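Local coordinates for putative uncharacterized protein (Ustilago maydis, PDB 4GNX) that binds single-stranded DNA through OB-fold domains, probably as the large, zinc-containing subunit of replication protein A, at residues C[26-31]-C[37-42]; C[43-48]-C[52-57]. One frame throughout, in Å; residues are numbered along the deposited sequence.

How the contacts relate
Contacts 1 and 2 are successive strand pairings in the first OB-fold domain, with centres about 15 Å apart, and both segments of contact 1 precede those of contact 2 in sequence. Strand 39-46 is common to both. Its first half pairs with strand 17-30 in contact 1 and its second half with strand 51-57 in contact 2, so the three form adjacent strands of one sheet. The two contacts also touch directly, Phe41 O lying 2.9 Å from Gly56 N in a probable hydrogen bond. Three consecutive thymidines of chain G run past them, DT3 and DT4 at contact 1 and DT2 at contact 2, which identifies this part of the sheet as a DNA-binding surface.

Contact 1 of 2, residues C[26-31]-C[37-42]; sequences SDIRHW and EGKLFS. With nucleotides of chain G.
Trp31 lies flat against the backbone of Glu37 and Gly38, where the hairpin leaves its paired strands. Gly38 CA stands 3.7 Å from the centroid of the six-membered ring and 7° off the ring normal, a CH-pi contact over the face. The opposite face receives the sugar of DT3 of chain G, with C5' 3.6 Å from Trp31 CD2. The indole is thus sandwiched between hairpin backbone and DNA.

The pairing is antiparallel, the two segments running 171° apart. Arg29 and Leu40 form a hydrogen-bonded pair, with Arg29 N to Leu40 O at 2.8 Å and a return bond from Leu40 N. His30 and Lys39 are the adjoining non-hydrogen-bonded pair, their side chains side by side on the other face. At the far end Ser26 is held doubly, because its N donates to Ser42 O while its OG accepts from Ser42 N (2.8 Å).

Arg29 CB rests near CG of Leu40. With CG anti to the backbone N (chi1 -165°) and the chain extended as far as NE, the side chain runs away from Leu40 toward the DNA; CD passes 3.4 Å from O2 of DT3, and NE lies close to that O2 and to C6 of DT4. C6 of DT4 stands 3.5 Å above the guanidinium plane, over its centre, base and guanidinium nearly parallel, with NH1 over N3 and C4. At the tip, NH2 donates to O5' of DT4 at 2.7 Å and, weakly, to OP1, so one group meets both base and phosphate.

Behind the hairpin, helix 59-64 supplies Val61 against Ile28 and Phe41, and Asp62 for a salt bridge with Lys39 NZ. Tyr65 meets Phe41 edge-to-face, while Leu40 packs on Phe57 of the adjacent strand 51-57.

Contact 2 of 2, residues C[43-48]-C[52-57]; sequences VNLLDD and IKATGF. With nucleotides of chain G.
Ile52 starts the pairing against Leu45: its N donates to Leu45 O at 2.8 Å and its O accepts from Leu45 N, the two bonds of an antiparallel hydrogen-bonded pair. Their side chains cross obliquely on the same face of the sheet, Ile52 CG2 approaching Leu45 CB to 4.1 Å. Between the strand axes the closest approach is 4.7 Å and the N-to-C directions differ by 144°, a departure from strict antiparallel consistent with the twisted strands of an OB barrel.

Lys53 comes next, opposite Asn44 in a non-hydrogen-bonded pair on the other face. Its CG, anti to the backbone N (chi1 -171°), lies 3.6 Å from Asn44 OD1, so the aliphatic root of the lysine passes the amide while the extended chain carries NZ onward to a hydrogen bond with Phe88 O. The same side chain also packs on a thymine base.

Ala54 returns to the face of Ile52 and repeats the hydrogen-bonded pattern with Val43. Its N reaches Val43 O at 2.9 Å and at 173°, nearly straight, and Val43 N answers to Ala54 O. Its methyl meets Leu45 CD1 at 4.0 Å, extending the apolar row begun by Ile52.

Beyond Ala54 the strand runs past the end of 43-48, and Phe57 faces the DNA. Its ring and the base of DT2 of chain G stack face to face with nearly parallel planes, C5 standing 3.6 Å above the ring plane and over its centre; CE1 also approaches C2' of the sugar, at 3.5 Å.

Strand 39-46 lies between two neighbours here, since Asn44 and Leu46 bond through their backbones to strand 17-30. On the far side of strand 51-57, Lys53 and Thr55 both bond through their backbones to Ile97 of the parallel strand 95-99, whose Ile97 and Phe99 side chains touch Ala54.

Contact 1 of 2, residues C[26-31]-C[37-42]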
ATOM      1  N   SER C  26      24.702   7.464   5.019  1.00 48.32           N
ATOM      2  CA  SER C  26      23.987   8.177   3.983  1.00 49.65           C
ATOM      3  C   SER C  26      24.962   9.095   3.274  1.00 53.80           C
ATOM      4  O   SER C  26      26.039   9.375   3.793  1.00 55.24           O
ATOM      5  CB  SER C  26      22.913   9.031   4.622  1.00 46.62           C
ATOM      6  OG  SER C  26      23.526  10.134   5.255  1.00 46.09           O
ATOM      7  N   ASP C  27      24.581   9.568   2.092  1.00 56.95           N
ATOM      8  CA  ASP C  27      25.205  10.759   1.530  1.00 59.76           C
ATOM      9  C   ASP C  27      24.882  11.978   2.395  1.00 59.28           C
ATOM     10  O   ASP C  27      24.128  11.894   3.379  1.00 56.38           O
ATOM     11  CB  ASP C  27      24.744  10.983   0.091  1.00 63.41           C
ATOM     12  CG  ASP C  27      25.306   9.943  -0.866  1.00 66.75           C
ATOM     13  OD1 ASP C  27      26.110   9.108  -0.396  1.00 67.15           O
ATOM     14  OD2 ASP C  27      24.951   9.953  -2.078  1.00 69.28           O
ATOM     15  N   ILE C  28      25.470  13.109   2.043  1.00 61.84           N
ATOM     16  CA  ILE C  28      25.140  14.342   2.724  1.00 62.39           C
ATOM     17  C   ILE C  28      23.920  14.958   2.046  1.00 65.55           C
ATOM     18  O   ILE C  28      23.913  15.195   0.837  1.00 68.38           O
ATOM     19  CB  ILE C  28      26.346  15.285   2.769  1.00 63.33           C
ATOM     20  CG1 ILE C  28      27.403  14.693   3.702  1.00 61.94           C
ATOM     21  CG2 ILE C  28      25.928  16.667   3.232  1.00 64.78           C
ATOM     22  CD1 ILE C  28      28.786  15.289   3.543  1.00 66.02           C
ATOM     23  N   ARG C  29      22.878  15.180   2.828  1.00 65.79           N
ATOM     24  CA  ARG C  29      21.647  15.699   2.299  1.00 71.53           C
ATOM     25  C   ARG C  29      21.550  17.210   2.547  1.00 76.44           C
ATOM     26  O   ARG C  29      21.833  17.674   3.651  1.00 76.37           O
ATOM     27  CB  ARG C  29      20.464  14.941   2.915  1.00 72.98           C
ATOM     28  CG  ARG C  29      19.143  15.150   2.190  1.00 79.34           C
ATOM     29  CD  ARG C  29      18.079  14.123   2.550  1.00 81.46           C
ATOM     30  NE  ARG C  29      16.789  14.478   1.954  1.00 88.04           N
ATOM     31  CZ  ARG C  29      16.435  14.219   0.695  1.00 93.36           C
ATOM     32  NH1 ARG C  29      17.261  13.575  -0.114  1.00 92.48           N
ATOM     33  NH2 ARG C  29      15.246  14.598   0.241  1.00 99.94           N
ATOM     34  N   HIS C  30      21.168  17.958   1.503  1.00 81.89           N
ATOM     35  CA  HIS C  30      20.885  19.411   1.556  1.00 86.65           C
ATOM     36  C   HIS C  30      19.431  19.714   1.379  1.00 89.11           C
ATOM     37  O   HIS C  30      18.714  18.957   0.731  1.00 89.41           O
ATOM     38  CB  HIS C  30      21.603  20.143   0.432  1.00 91.60           C
ATOM     39  CG  HIS C  30      23.083  20.206   0.601  1.00 92.58           C
ATOM     40  ND1 HIS C  30      23.676  21.089   1.423  1.00 93.94           N
ATOM     41  CD2 HIS C  30      24.101  19.453   0.023  1.00 93.13           C
ATOM     42  CE1 HIS C  30      25.007  20.911   1.380  1.00 94.80           C
ATOM     43  NE2 HIS C  30      25.267  19.909   0.519  1.00 94.45           N
ATOM     44  N   TRP C  31      18.980  20.847   1.904  1.00 92.45           N
ATOM     45  CA  TRP C  31      17.609  21.262   1.655  1.00 96.97           C
ATOM     46  C   TRP C  31      17.421  22.744   1.741  1.00102.58           C
ATOM     47  O   TRP C  31      18.362  23.489   2.028  1.00102.52           O
ATOM     48  CB  TRP C  31      16.644  20.542   2.604  1.00 94.86           C
ATOM     49  CG  TRP C  31      16.577  21.153   3.981  1.00 95.21           C
ATOM     50  CD1 TRP C  31      15.741  22.177   4.413  1.00 99.49           C
ATOM     51  CD2 TRP C  31      17.389  20.804   5.154  1.00 91.61           C
ATOM     52  NE1 TRP C  31      15.973  22.476   5.728  1.00 99.00           N
ATOM     53  CE2 TRP C  31      16.948  21.692   6.236  1.00 93.90           C
ATOM     54  CE3 TRP C  31      18.396  19.885   5.408  1.00 86.65           C
ATOM     55  CZ2 TRP C  31      17.504  21.636   7.509  1.00 91.00           C
ATOM     56  CZ3 TRP C  31      18.950  19.842   6.696  1.00 84.12           C
ATOM     57  CH2 TRP C  31      18.516  20.700   7.717  1.00 86.16           C
ATOM     58  N   GLU C  37      16.839  25.356   5.939  1.00113.42           N
ATOM     59  CA  GLU C  37      17.723  25.182   4.785  1.00112.07           C
ATOM     60  C   GLU C  37      19.094  24.805   5.343  1.00105.99           C
ATOM     61  O   GLU C  37      19.774  25.647   5.926  1.00109.24           O
ATOM     62  CB  GLU C  37      17.795  26.471   3.950  1.00120.71           C
ATOM     63  CG  GLU C  37      18.855  26.499   2.860  1.00124.22           C
ATOM     64  CD  GLU C  37      20.109  27.253   3.271  1.00128.89           C
ATOM     65  OE1 GLU C  37      21.209  26.670   3.159  1.00127.94           O
ATOM     66  OE2 GLU C  37      19.996  28.425   3.705  1.00134.79           O
ATOM     67  N   GLY C  38      19.496  23.545   5.192  1.00 96.98           N
ATOM     68  CA  GLY C  38      20.743  23.089   5.805  1.00 89.61           C
ATOM     69  C   GLY C  38      21.255  21.759   5.312  1.00 82.31           C
ATOM     70  O   GLY C  38      20.980  21.358   4.179  1.00 82.32           O
ATOM     71  N   LYS C  39      21.998  21.069   6.175  1.00 76.20           N
ATOM     72  CA  LYS C  39      22.574  19.774   5.813  1.00 71.09           C
ATOM     73  C   LYS C  39      22.578  18.724   6.925  1.00 64.98           C
ATOM     74  O   LYS C  39      22.538  19.042   8.114  1.00 64.78           O
ATOM     75  CB  LYS C  39      23.982  19.936   5.231  1.00 72.62           C
ATOM     76  CG  LYS C  39      25.027  20.493   6.184  1.00 73.39           C
ATOM     77  CD  LYS C  39      26.399  20.441   5.533  1.00 75.21           C
ATOM     78  CE  LYS C  39      27.408  21.321   6.251  1.00 78.23           C
ATOM     79  NZ  LYS C  39      28.792  20.973   5.821  1.00 79.66           N
ATOM     80  N   LEU C  40      22.638  17.465   6.512  1.00 60.13           N
ATOM     81  CA  LEU C  40      22.642  16.358   7.445  1.00 55.38           C
ATOM     82  C   LEU C  40      23.133  15.067   6.816  1.00 52.03           C
ATOM     83  O   LEU C  40      23.270  14.954   5.598  1.00 53.74           O
ATOM     84  CB  LEU C  40      21.242  16.129   7.995  1.00 54.65           C
ATOM     85  CG  LEU C  40      20.200  15.543   7.047  1.00 54.69           C
ATOM     86  CD1 LEU C  40      20.226  14.024   7.051  1.00 50.87           C
ATOM     87  CD2 LEU C  40      18.825  16.036   7.465  1.00 56.49           C
ATOM     88  N   PHE C  41      23.393  14.088   7.662  1.00 47.52           N
ATOM     89  CA  PHE C  41      23.720  12.773   7.177  1.00 45.85           C
ATOM     90  C   PHE C  41      23.353  11.817   8.283  1.00 42.13           C
ATOM     91  O   PHE C  41      23.049  12.229   9.408  1.00 41.77           O
ATOM     92  CB  PHE C  41      25.211  12.656   6.850  1.00 47.21           C
ATOM     93  CG  PHE C  41      26.052  12.303   8.034  1.00 47.02           C
ATOM     94  CD1 PHE C  41      26.606  11.032   8.155  1.00 46.80           C
ATOM     95  CD2 PHE C  41      26.268  13.225   9.058  1.00 47.80           C
ATOM     96  CE1 PHE C  41      27.374  10.694   9.268  1.00 46.66           C
ATOM     97  CE2 PHE C  41      27.047  12.891  10.161  1.00 47.74           C
ATOM     98  CZ  PHE C  41      27.597  11.627  10.269  1.00 46.61           C
ATOM     99  N   SER C  42      23.392  10.539   7.973  1.00 39.95           N
ATOM    100  CA  SER C  42      23.095   9.565   8.977  1.00 38.26           C
ATOM    101  C   SER C  42      23.853   8.295   8.755  1.00 38.40           C
ATOM    102  O   SER C  42      24.319   7.988   7.667  1.00 40.04           O
ATOM    103  CB  SER C  42      21.605   9.262   9.004  1.00 37.74           C
ATOM    104  OG  SER C  42      21.231   8.582   7.826  1.00 38.18           O
TER
ATOM    105  P    DT G   4      13.053  16.434   1.794  1.00118.17           P
ATOM    106  OP1  DT G   4      13.640  16.793   0.475  1.00118.13           O
ATOM    107  OP2  DT G   4      11.690  16.915   2.140  1.00120.33           O
ATOM    108  O5'  DT G   4      13.130  14.847   1.971  1.00115.51           O
ATOM    109  C5'  DT G   4      11.946  14.021   2.058  1.00114.85           C
ATOM    110  C4'  DT G   4      11.959  12.970   0.972  1.00119.67           C
ATOM    111  O4'  DT G   4      13.329  12.695   0.589  1.00122.69           O
ATOM    112  C3'  DT G   4      11.348  11.615   1.351  1.00129.39           C
ATOM    113  O3'  DT G   4      10.578  11.082   0.255  1.00143.02           O
ATOM    114  C2'  DT G   4      12.570  10.742   1.572  1.00130.55           C
ATOM    115  C1'  DT G   4      13.485  11.292   0.501  1.00132.11           C
ATOM    116  N1   DT G   4      14.921  10.967   0.640  1.00139.31           N
ATOM    117  C2   DT G   4      15.596  10.540  -0.484  1.00138.26           C
ATOM    118  O2   DT G   4      15.073  10.447  -1.583  1.00129.48           O
ATOM    119  N3   DT G   4      16.918  10.234  -0.274  1.00141.86           N
ATOM    120  C4   DT G   4      17.613  10.300   0.921  1.00146.67           C
ATOM    121  O4   DT G   4      18.802   9.991   0.955  1.00145.26           O
ATOM    122  C5   DT G   4      16.839  10.745   2.061  1.00145.43           C
ATOM    123  C7   DT G   4      17.504  10.841   3.398  1.00144.32           C
ATOM    124  C6   DT G   4      15.548  11.047   1.867  1.00141.79           C
ATOM    125  P    DT G   3      12.807  19.188   8.046  1.00 96.15           P
ATOM    126  OP1  DT G   3      12.273  20.292   7.208  1.00 98.61           O
ATOM    127  OP2  DT G   3      11.874  18.287   8.763  1.00 87.19           O
ATOM    128  O5'  DT G   3      13.745  18.298   7.118  1.00 94.75           O
ATOM    129  C5'  DT G   3      14.409  18.901   5.994  1.00 94.46           C
ATOM    130  C4'  DT G   3      14.843  17.834   5.020  1.00 89.83           C
ATOM    131  O4'  DT G   3      15.547  16.801   5.744  1.00 84.59           O
ATOM    132  C3'  DT G   3      13.700  17.135   4.282  1.00 92.05           C
ATOM    133  O3'  DT G   3      14.059  17.016   2.901  1.00103.32           O
ATOM    134  C2'  DT G   3      13.612  15.779   4.960  1.00 88.09           C
ATOM    135  C1'  DT G   3      15.056  15.538   5.339  1.00 85.29           C
ATOM    136  N1   DT G   3      15.272  14.591   6.449  1.00 83.83           N
ATOM    137  C2   DT G   3      15.747  13.336   6.138  1.00 77.00           C
ATOM    138  O2   DT G   3      15.972  12.972   4.994  1.00 73.93           O
ATOM    139  N3   DT G   3      15.935  12.511   7.220  1.00 73.54           N
ATOM    140  C4   DT G   3      15.712  12.814   8.551  1.00 78.02           C
ATOM    141  O4   DT G   3      15.939  11.971   9.415  1.00 78.52           O
ATOM    142  C5   DT G   3      15.222  14.155   8.806  1.00 77.20           C
ATOM    143  C7   DT G   3      14.951  14.577  10.216  1.00 72.42           C
ATOM    144  C6   DT G   3      15.032  14.964   7.756  1.00 80.34           C
TER

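Contact 2 of 2, residues C[43-48]-C[52-57]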
ATOM      1  N   VAL C  43      23.933   7.537   9.825  1.00 37.75           N
ATOM      2  CA  VAL C  43      24.696   6.328   9.865  1.00 38.51           C
ATOM      3  C   VAL C  43      23.851   5.292  10.590  1.00 37.22           C
ATOM      4  O   VAL C  43      23.067   5.639  11.493  1.00 36.45           O
ATOM      5  CB  VAL C  43      25.987   6.616  10.644  1.00 39.98           C
ATOM      6  CG1 VAL C  43      26.226   5.601  11.755  1.00 40.04           C
ATOM      7  CG2 VAL C  43      27.171   6.742   9.697  1.00 42.29           C
ATOM      8  N   ASN C  44      23.975   4.036  10.188  1.00 37.50           N
ATOM      9  CA  ASN C  44      23.343   2.972  10.940  1.00 37.52           C
ATOM     10  C   ASN C  44      24.407   2.248  11.738  1.00 40.09           C
ATOM     11  O   ASN C  44      25.548   2.102  11.278  1.00 43.85           O
ATOM     12  CB  ASN C  44      22.543   2.022  10.037  1.00 38.44           C
ATOM     13  CG  ASN C  44      21.174   2.581   9.647  1.00 38.56           C
ATOM     14  OD1 ASN C  44      20.840   3.729   9.940  1.00 37.92           O
ATOM     15  ND2 ASN C  44      20.373   1.762   8.970  1.00 40.66           N
ATOM     16  N   LEU C  45      24.038   1.811  12.940  1.00 39.70           N
ATOM     17  CA  LEU C  45      24.987   1.216  13.889  1.00 40.68           C
ATOM     18  C   LEU C  45      24.493  -0.116  14.436  1.00 41.79           C
ATOM     19  O   LEU C  45      23.297  -0.287  14.686  1.00 40.17           O
ATOM     20  CB  LEU C  45      25.225   2.172  15.053  1.00 38.72           C
ATOM     21  CG  LEU C  45      25.736   3.554  14.691  1.00 37.42           C
ATOM     22  CD1 LEU C  45      25.554   4.462  15.877  1.00 36.55           C
ATOM     23  CD2 LEU C  45      27.198   3.461  14.309  1.00 40.41           C
ATOM     24  N   LEU C  46      25.432  -1.029  14.653  1.00 44.20           N
ATOM     25  CA  LEU C  46      25.128  -2.392  15.051  1.00 46.90           C
ATOM     26  C   LEU C  46      26.029  -2.897  16.180  1.00 50.61           C
ATOM     27  O   LEU C  46      27.241  -2.652  16.178  1.00 52.04           O
ATOM     28  CB  LEU C  46      25.304  -3.317  13.845  1.00 49.35           C
ATOM     29  CG  LEU C  46      25.362  -4.822  14.132  1.00 52.35           C
ATOM     30  CD1 LEU C  46      23.951  -5.389  14.295  1.00 51.44           C
ATOM     31  CD2 LEU C  46      26.147  -5.545  13.046  1.00 55.39           C
ATOM     32  N   ASP C  47      25.429  -3.608  17.132  1.00 52.59           N
ATOM     33  CA  ASP C  47      26.190  -4.418  18.077  1.00 58.99           C
ATOM     34  C   ASP C  47      25.441  -5.706  18.452  1.00 62.91           C
ATOM     35  O   ASP C  47      24.405  -6.026  17.853  1.00 62.31           O
ATOM     36  CB  ASP C  47      26.638  -3.599  19.312  1.00 59.39           C
ATOM     37  CG  ASP C  47      25.483  -3.204  20.244  1.00 57.72           C
ATOM     38  OD1 ASP C  47      24.369  -3.756  20.145  1.00 59.08           O
ATOM     39  OD2 ASP C  47      25.701  -2.330  21.105  1.00 56.46           O
ATOM     40  N   ASP C  48      25.983  -6.434  19.432  1.00 68.07           N
ATOM     41  CA  ASP C  48      25.374  -7.651  19.993  1.00 71.55           C
ATOM     42  C   ASP C  48      23.908  -7.469  20.343  1.00 66.94           C
ATOM     43  O   ASP C  48      23.106  -8.377  20.138  1.00 67.80           O
ATOM     44  CB  ASP C  48      26.095  -8.077  21.270  1.00 78.11           C
ATOM     45  CG  ASP C  48      27.535  -7.591  21.327  1.00 85.43           C
ATOM     46  OD1 ASP C  48      27.838  -6.503  20.767  1.00 84.85           O
ATOM     47  OD2 ASP C  48      28.364  -8.297  21.953  1.00 92.67           O
ATOM     48  N   ILE C  52      20.889   0.759  15.751  1.00 42.37           N
ATOM     49  CA  ILE C  52      20.321   2.081  15.947  1.00 39.79           C
ATOM     50  C   ILE C  52      20.811   3.034  14.871  1.00 39.79           C
ATOM     51  O   ILE C  52      21.940   2.902  14.381  1.00 39.11           O
ATOM     52  CB  ILE C  52      20.602   2.651  17.366  1.00 38.93           C
ATOM     53  CG1 ILE C  52      19.818   3.948  17.592  1.00 37.67           C
ATOM     54  CG2 ILE C  52      22.092   2.886  17.583  1.00 39.50           C
ATOM     55  CD1 ILE C  52      19.312   4.158  19.000  1.00 37.32           C
ATOM     56  N   LYS C  53      19.938   3.982  14.525  1.00 39.16           N
ATOM     57  CA  LYS C  53      20.274   5.076  13.633  1.00 39.26           C
ATOM     58  C   LYS C  53      20.825   6.284  14.384  1.00 41.28           C
ATOM     59  O   LYS C  53      20.284   6.704  15.418  1.00 42.18           O
ATOM     60  CB  LYS C  53      19.038   5.511  12.873  1.00 38.32           C
ATOM     61  CG  LYS C  53      19.340   6.487  11.766  1.00 38.91           C
ATOM     62  CD  LYS C  53      18.078   6.921  11.046  1.00 39.54           C
ATOM     63  CE  LYS C  53      18.416   7.999  10.030  1.00 41.41           C
ATOM     64  NZ  LYS C  53      17.328   8.210   9.046  1.00 44.39           N
ATOM     65  N   ALA C  54      21.889   6.861  13.839  1.00 40.76           N
ATOM     66  CA  ALA C  54      22.386   8.125  14.328  1.00 39.51           C
ATOM     67  C   ALA C  54      22.470   9.157  13.195  1.00 40.05           C
ATOM     68  O   ALA C  54      22.805   8.818  12.056  1.00 40.34           O
ATOM     69  CB  ALA C  54      23.728   7.912  14.962  1.00 40.76           C
ATOM     70  N   THR C  55      22.172  10.412  13.514  1.00 39.82           N
ATOM     71  CA  THR C  55      22.145  11.473  12.515  1.00 40.99           C
ATOM     72  C   THR C  55      22.911  12.698  12.997  1.00 43.63           C
ATOM     73  O   THR C  55      22.858  13.076  14.179  1.00 43.59           O
ATOM     74  CB  THR C  55      20.700  11.926  12.229  1.00 40.99           C
ATOM     75  OG1 THR C  55      19.926  10.819  11.757  1.00 39.01           O
ATOM     76  CG2 THR C  55      20.670  13.039  11.196  1.00 43.26           C
ATOM     77  N   GLY C  56      23.606  13.339  12.068  1.00 45.27           N
ATOM     78  CA  GLY C  56      24.252  14.590  12.371  1.00 47.80           C
ATOM     79  C   GLY C  56      23.675  15.682  11.510  1.00 50.35           C
ATOM     80  O   GLY C  56      23.448  15.459  10.319  1.00 51.41           O
ATOM     81  N   PHE C  57      23.442  16.849  12.114  1.00 52.17           N
ATOM     82  CA  PHE C  57      22.945  18.018  11.410  1.00 55.27           C
ATOM     83  C   PHE C  57      23.990  19.133  11.332  1.00 59.20           C
ATOM     84  O   PHE C  57      24.828  19.280  12.224  1.00 59.52           O
ATOM     85  CB  PHE C  57      21.702  18.549  12.100  1.00 56.80           C
ATOM     86  CG  PHE C  57      20.491  17.680  11.948  1.00 55.56           C
ATOM     87  CD1 PHE C  57      19.636  17.835  10.857  1.00 56.79           C
ATOM     88  CD2 PHE C  57      20.174  16.729  12.913  1.00 54.20           C
ATOM     89  CE1 PHE C  57      18.500  17.051  10.718  1.00 55.33           C
ATOM     90  CE2 PHE C  57      19.039  15.938  12.777  1.00 52.87           C
ATOM     91  CZ  PHE C  57      18.200  16.105  11.678  1.00 53.32           C
TER
ATOM     92  P    DT G   2      11.495  19.282  14.617  1.00134.45           P
ATOM     93  OP1  DT G   2      10.092  19.762  14.535  1.00130.20           O
ATOM     94  OP2  DT G   2      11.766  17.820  14.633  1.00131.43           O
ATOM     95  O5'  DT G   2      12.277  19.957  13.401  1.00124.67           O
ATOM     96  C5'  DT G   2      13.230  19.211  12.619  1.00112.20           C
ATOM     97  C4'  DT G   2      13.701  20.039  11.446  1.00102.05           C
ATOM     98  O4'  DT G   2      14.799  20.891  11.847  1.00 99.98           O
ATOM     99  C3'  DT G   2      14.210  19.223  10.261  1.00 98.37           C
ATOM    100  O3'  DT G   2      13.852  19.873   9.043  1.00 96.68           O
ATOM    101  C2'  DT G   2      15.713  19.195  10.466  1.00 98.49           C
ATOM    102  C1'  DT G   2      16.010  20.489  11.213  1.00 97.20           C
ATOM    103  N1   DT G   2      17.045  20.353  12.258  1.00 91.97           N
ATOM    104  C2   DT G   2      18.131  21.200  12.222  1.00 96.90           C
ATOM    105  O2   DT G   2      18.277  22.062  11.370  1.00102.24           O
ATOM    106  N3   DT G   2      19.047  20.998  13.227  1.00 93.88           N
ATOM    107  C4   DT G   2      18.988  20.055  14.236  1.00 88.37           C
ATOM    108  O4   DT G   2      19.886  19.995  15.072  1.00 81.25           O
ATOM    109  C5   DT G   2      17.821  19.197  14.209  1.00 87.40           C
ATOM    110  C7   DT G   2      17.666  18.147  15.263  1.00 80.58           C
ATOM    111  C6   DT G   2      16.925  19.385  13.231  1.00 89.43           C
TER